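Side-chain contacts in exonuclease VapC9 (Pyrobaculum aerophilum, PDB 1V8P), which acts as a magnesium-dependent PIN-domain nuclease with slow exonuclease activity on single-stranded DNA, and is probably the ribonuclease toxin of a toxin-antitoxin system: residues Ser35-Leu40 with Ser91-Leu96; Ser119-Ala124 with Arg136-Lys141. The protein carries 1 engineered substitution. All coordinates share one frame; numbering follows the deposited sequence.

Contact 1: residues Ser35-Leu40 with Ser91-Leu96; sequences SALYAL and SSFKVL
The phenyl ring of F93 has methyl CD2 of L37 over one face and methyl CD1 of L40 at its edge, close to the ring plane. The first approach is a CH-pi contact: L37 CD2 lies 4.0 Å from the centroid of the F93 ring, 29° off the ring normal. That tilt displaces the methyl from the ring centre toward one side, and it sits 3.6 Å from both CE1 and CZ of F93. The second approach is looser, with L40 CD1 at 4.3 Å from CZ of F93. Two leucines one helical turn apart thus address the same end of the ring from different directions.

Reach comes from the side chains, since the closest CA atoms, those of L37 and F93, are 9.7 Å apart. The CB of L37 does not aim at F93; the extended first torsion, with CG anti to the backbone N (chi1 -176°), carries the isobutyl branch far enough for its CD2 to arrive above the ring. F93 and L40 start out directed at the opposite segment.

F93 immediately precedes strand 94-95, whose K94 pairs through its backbone with I56, and its ring also packs on L54 and I56 and meets the ring of W47 with the planes at about 50°. L37, L40 and F93 all touch V32 of strand 30-32, the next strand beyond 54-56, so the contact lies between helix 34-40 and the parallel sheet of the PIN domain.

All three touching residues are buried, and no hydrogen bond or charge pair links the segments. The 105 Å² buried here therefore reflects dispersion and the exclusion of water, with the CH-pi approach of L37 adding at most a weak directional element.

Contact 2: residues Ser119-Ala124 with Arg136-Lys141; sequences SYAYVA and RELLAK
The hydroxyl of Y120 is engaged by two polar partners, its OH being hydrogen-bonded both to OG1 of T60 and to OE2 of E63. Both lie on helix 58-73, so the far end of the tyrosine is fixed away from segment 136-141, and the contact with L138 falls to the root of the side chain. There, CB of Y120 stands 4.4 Å from CD1 of L138. The CB of Y120 heads toward helix 136-141, but the ring turns off in another direction, with CG beside the backbone N and opposite the carbonyl carbon (chi1 -69°).

L138 uses its second branch on the next residue: its CD2 lies 4.3 Å from CB of A121. The forked end of one leucine therefore spans two consecutive positions of the facing helix. The small alanine side chain is consistent with the close backbones, the CA atoms of A121 and L138 being 7.4 Å apart. No hydrogen bond crosses between the segments; both pairs of touching atoms are carbon, and 108 Å² is buried.

Beside this patch, NZ of K141 makes a salt bridge with OE2 of E137 at 3.5 Å, one helical turn back, and also donates to the backbone O of R111, tying this helix to the end of helix 101-111.

The pair lies beside the predicted magnesium site of the PIN domain: Y120 packs on D33, and the side chain of L138 is about 4 Å from that of D117. Strand 130-132 lies between helices 115-127 and 136-141 in sequence, and both rest on it, A124 and L138 on L131. Y120, V123 and A124 meanwhile reach L31 of the adjacent parallel strand 30-32, placing helix 115-127 against the central sheet.

How the contacts relate
The centres of contacts 1 and 2 lie 15 Å apart, yet segments 91-96 and 119-124 touch, L96 CD1 being 3.8 Å from V123 CG1. Strand 30-32 connects the two contacts: V32 takes L37, L40 and F93 of contact 1, while its neighbour L31 takes Y120 of contact 2, and also L96. Contact 2 adjoins the acidic residues predicted to bind magnesium; contact 1 lies a little farther off, nearest D33. The side chain of D33 is about 6 Å from that of L37 and about 3 Å from that of Y120. D117 separates the contacts more clearly, its side chain being about 12 Å from that of L37.

Contact 1: residues Ser35-Leu40 with Ser91-Leu96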
loop_
_atom_site.group_PDB
_atom_site.type_symbol
_atom_site.label_atom_id
_atom_site.label_comp_id
_atom_site.label_asym_id
_atom_site.label_seq_id
_atom_site.Cartn_x
_atom_site.Cartn_y
_atom_site.Cartn_z
ATOM N N SER C 35 7.021 -11.122 7.176
ATOM C CA SER C 35 8.096 -11.475 6.261
ATOM C C SER C 35 8.865 -12.701 6.741
ATOM O O SER C 35 9.270 -13.528 5.926
ATOM C CB SER C 35 9.056 -10.302 6.059
ATOM O OG SER C 35 10.009 -10.226 7.097
ATOM N N ALA C 36 9.065 -12.825 8.055
ATOM C CA ALA C 36 9.788 -13.969 8.616
ATOM C C ALA C 36 8.928 -15.220 8.548
ATOM O O ALA C 36 9.377 -16.285 8.106
ATOM C CB ALA C 36 10.170 -13.701 10.059
ATOM N N LEU C 37 7.693 -15.072 9.024
ATOM C CA LEU C 37 6.721 -16.152 9.027
ATOM C C LEU C 37 6.708 -16.758 7.630
ATOM O O LEU C 37 6.754 -17.976 7.468
ATOM C CB LEU C 37 5.340 -15.593 9.395
ATOM C CG LEU C 37 4.117 -16.502 9.568
ATOM C CD1 LEU C 37 3.682 -17.068 8.232
ATOM C CD2 LEU C 37 4.447 -17.597 10.544
ATOM N N TYR C 38 6.670 -15.897 6.621
ATOM C CA TYR C 38 6.660 -16.360 5.245
ATOM C C TYR C 38 7.882 -17.216 4.912
ATOM O O TYR C 38 7.759 -18.235 4.256
ATOM C CB TYR C 38 6.586 -15.174 4.281
ATOM C CG TYR C 38 5.495 -15.315 3.245
ATOM C CD1 TYR C 38 4.148 -15.225 3.607
ATOM C CD2 TYR C 38 5.804 -15.556 1.907
ATOM C CE1 TYR C 38 3.136 -15.371 2.659
ATOM C CE2 TYR C 38 4.805 -15.702 0.952
ATOM C CZ TYR C 38 3.473 -15.610 1.331
ATOM O OH TYR C 38 2.481 -15.752 0.381
ATOM N N ALA C 39 9.065 -16.808 5.349
ATOM C CA ALA C 39 10.261 -17.602 5.061
ATOM C C ALA C 39 10.174 -18.934 5.814
ATOM O O ALA C 39 10.388 -20.002 5.244
ATOM C CB ALA C 39 11.525 -16.839 5.476
ATOM N N LEU C 40 9.845 -18.852 7.098
ATOM C CA LEU C 40 9.710 -20.019 7.952
ATOM C C LEU C 40 8.742 -21.065 7.401
ATOM O O LEU C 40 8.918 -22.267 7.636
ATOM C CB LEU C 40 9.237 -19.583 9.342
ATOM C CG LEU C 40 10.243 -18.804 10.188
ATOM C CD1 LEU C 40 9.550 -18.201 11.408
ATOM C CD2 LEU C 40 11.381 -19.731 10.593
ATOM N N SER C 91 -1.207 -21.610 12.617
ATOM C CA SER C 91 -1.842 -22.181 13.793
ATOM C C SER C 91 -0.816 -22.635 14.830
ATOM O O SER C 91 -1.133 -22.757 16.010
ATOM C CB SER C 91 -2.723 -23.363 13.390
ATOM O OG SER C 91 -1.946 -24.473 12.981
ATOM N N SER C 92 0.417 -22.872 14.388
ATOM C CA SER C 92 1.484 -23.331 15.274
ATOM C C SER C 92 2.041 -22.291 16.240
ATOM O O SER C 92 2.723 -22.644 17.200
ATOM C CB SER C 92 2.644 -23.888 14.449
ATOM O OG SER C 92 2.193 -24.885 13.552
ATOM N N PHE C 93 1.743 -21.018 15.994
ATOM C CA PHE C 93 2.262 -19.932 16.813
ATOM C C PHE C 93 1.347 -19.409 17.879
ATOM O O PHE C 93 0.136 -19.428 17.725
ATOM C CB PHE C 93 2.653 -18.748 15.932
ATOM C CG PHE C 93 3.789 -19.031 15.001
ATOM C CD1 PHE C 93 3.639 -19.920 13.949
ATOM C CD2 PHE C 93 5.014 -18.396 15.170
ATOM C CE1 PHE C 93 4.694 -20.173 13.074
ATOM C CE2 PHE C 93 6.067 -18.643 14.305
ATOM C CZ PHE C 93 5.907 -19.531 13.256
ATOM N N LYS C 94 1.957 -18.916 18.952
ATOM C CA LYS C 94 1.242 -18.322 20.071
ATOM C C LYS C 94 0.939 -16.912 19.574
ATOM O O LYS C 94 1.771 -16.301 18.913
ATOM C CB LYS C 94 2.158 -18.251 21.300
ATOM C CG LYS C 94 1.454 -18.313 22.652
ATOM C CD LYS C 94 0.546 -17.109 22.936
ATOM C CE LYS C 94 -0.065 -17.191 24.347
ATOM N NZ LYS C 94 -0.956 -16.036 24.679
ATOM N N VAL C 95 -0.242 -16.396 19.876
ATOM C CA VAL C 95 -0.607 -15.067 19.433
ATOM C C VAL C 95 -0.645 -14.134 20.629
ATOM O O VAL C 95 -1.347 -14.396 21.600
ATOM C CB VAL C 95 -1.988 -15.089 18.739
ATOM C CG1 VAL C 95 -2.347 -13.719 18.190
ATOM C CG2 VAL C 95 -1.968 -16.120 17.627
ATOM N N LEU C 96 0.115 -13.047 20.559
ATOM C CA LEU C 96 0.152 -12.087 21.650
ATOM C C LEU C 96 -1.011 -11.124 21.547
ATOM O O LEU C 96 -1.703 -11.084 20.536
ATOM C CB LEU C 96 1.473 -11.312 21.628
ATOM C CG LEU C 96 2.679 -12.249 21.513
ATOM C CD1 LEU C 96 3.966 -11.461 21.636
ATOM C CD2 LEU C 96 2.582 -13.320 22.588
#

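Contact 2: residues Ser119-Ala124 with Arg136-Lys141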
loop_
_atom_site.group_PDB
_atom_site.type_symbol
_atom_site.label_atom_id
_atom_site.label_comp_id
_atom_site.label_asym_id
_atom_site.label_seq_id
_atom_site.Cartn_x
_atom_site.Cartn_y
_atom_site.Cartn_z
ATOM N N SER C 119 4.411 -1.896 15.175
ATOM C CA SER C 119 3.683 -2.749 16.102
ATOM C C SER C 119 4.639 -3.863 16.547
ATOM O O SER C 119 4.662 -4.268 17.717
ATOM C CB SER C 119 2.443 -3.340 15.417
ATOM O OG SER C 119 1.489 -2.334 15.123
ATOM N N TYR C 120 5.447 -4.335 15.605
ATOM C CA TYR C 120 6.414 -5.385 15.889
ATOM C C TYR C 120 7.588 -4.922 16.765
ATOM O O TYR C 120 7.960 -5.606 17.719
ATOM C CB TYR C 120 6.936 -5.968 14.581
ATOM C CG TYR C 120 5.873 -6.757 13.867
ATOM C CD1 TYR C 120 5.091 -6.176 12.861
ATOM C CD2 TYR C 120 5.619 -8.088 14.228
ATOM C CE1 TYR C 120 4.092 -6.895 12.231
ATOM C CE2 TYR C 120 4.623 -8.817 13.606
ATOM C CZ TYR C 120 3.859 -8.221 12.603
ATOM O OH TYR C 120 2.883 -8.953 11.963
ATOM N N ALA C 121 8.158 -3.766 16.442
ATOM C CA ALA C 121 9.270 -3.214 17.195
ATOM C C ALA C 121 8.850 -2.975 18.647
ATOM O O ALA C 121 9.557 -3.356 19.583
ATOM C CB ALA C 121 9.737 -1.895 16.548
ATOM N N TYR C 122 7.688 -2.353 18.825
ATOM C CA TYR C 122 7.189 -2.062 20.159
ATOM C C TYR C 122 6.941 -3.299 21.025
ATOM O O TYR C 122 7.340 -3.332 22.183
ATOM C CB TYR C 122 5.905 -1.245 20.078
ATOM C CG TYR C 122 5.328 -0.924 21.434
ATOM C CD1 TYR C 122 5.793 0.169 22.183
ATOM C CD2 TYR C 122 4.376 -1.760 22.010
ATOM C CE1 TYR C 122 5.317 0.407 23.479
ATOM C CE2 TYR C 122 3.901 -1.536 23.297
ATOM C CZ TYR C 122 4.369 -0.460 24.027
ATOM O OH TYR C 122 3.878 -0.281 25.305
ATOM N N VAL C 123 6.288 -4.310 20.471
ATOM C CA VAL C 123 5.979 -5.517 21.227
ATOM C C VAL C 123 7.212 -6.298 21.588
ATOM O O VAL C 123 7.327 -6.803 22.707
ATOM C CB VAL C 123 5.032 -6.449 20.452
ATOM C CG1 VAL C 123 4.827 -7.766 21.218
ATOM C CG2 VAL C 123 3.724 -5.750 20.237
ATOM N N ALA C 124 8.137 -6.407 20.645
ATOM C CA ALA C 124 9.363 -7.149 20.908
ATOM C C ALA C 124 10.159 -6.474 22.033
ATOM O O ALA C 124 10.499 -7.110 23.036
ATOM C CB ALA C 124 10.198 -7.238 19.645
ATOM N N ARG C 136 15.122 -5.525 6.356
ATOM C CA ARG C 136 16.361 -4.861 6.763
ATOM C C ARG C 136 16.132 -3.613 7.608
ATOM O O ARG C 136 16.830 -3.382 8.591
ATOM C CB ARG C 136 17.205 -4.475 5.541
ATOM C CG ARG C 136 17.557 -5.621 4.597
ATOM C CD ARG C 136 18.170 -6.773 5.344
ATOM N NE ARG C 136 17.426 -8.011 5.149
ATOM C CZ ARG C 136 17.818 -9.190 5.628
ATOM N NH1 ARG C 136 18.946 -9.272 6.330
ATOM N NH2 ARG C 136 17.094 -10.284 5.401
ATOM N N GLU C 137 15.158 -2.801 7.228
ATOM C CA GLU C 137 14.873 -1.586 7.964
ATOM C C GLU C 137 14.483 -1.950 9.398
ATOM O O GLU C 137 15.011 -1.372 10.340
ATOM C CB GLU C 137 13.778 -0.802 7.237
ATOM C CG GLU C 137 13.919 0.728 7.237
ATOM C CD GLU C 137 15.356 1.222 7.068
ATOM O OE1 GLU C 137 16.170 0.554 6.394
ATOM O OE2 GLU C 137 15.673 2.305 7.602
ATOM N N LEU C 138 13.601 -2.930 9.579
ATOM C CA LEU C 138 13.195 -3.318 10.935
ATOM C C LEU C 138 14.379 -3.849 11.747
ATOM O O LEU C 138 14.549 -3.510 12.916
ATOM C CB LEU C 138 12.100 -4.392 10.901
ATOM C CG LEU C 138 10.641 -4.032 11.209
ATOM C CD1 LEU C 138 9.876 -5.345 11.379
ATOM C CD2 LEU C 138 10.509 -3.178 12.478
ATOM N N LEU C 139 15.187 -4.699 11.124
ATOM C CA LEU C 139 16.353 -5.243 11.801
ATOM C C LEU C 139 17.190 -4.083 12.333
ATOM O O LEU C 139 17.742 -4.144 13.425
ATOM C CB LEU C 139 17.187 -6.067 10.827
ATOM C CG LEU C 139 16.646 -7.438 10.418
ATOM C CD1 LEU C 139 17.194 -7.837 9.046
ATOM C CD2 LEU C 139 17.032 -8.461 11.469
ATOM N N ALA C 140 17.264 -3.014 11.557
ATOM C CA ALA C 140 18.060 -1.866 11.945
ATOM C C ALA C 140 17.503 -1.086 13.132
ATOM O O ALA C 140 18.245 -0.695 14.027
ATOM C CB ALA C 140 18.224 -0.921 10.744
ATOM N N LYS C 141 16.197 -0.867 13.140
ATOM C CA LYS C 141 15.590 -0.070 14.180
ATOM C C LYS C 141 14.967 -0.813 15.361
ATOM O O LYS C 141 14.327 -0.203 16.216
ATOM C CB LYS C 141 14.579 0.860 13.519
ATOM C CG LYS C 141 15.212 1.674 12.384
ATOM C CD LYS C 141 14.205 2.535 11.638
ATOM C CE LYS C 141 14.886 3.412 10.603
ATOM N NZ LYS C 141 13.893 4.236 9.847
#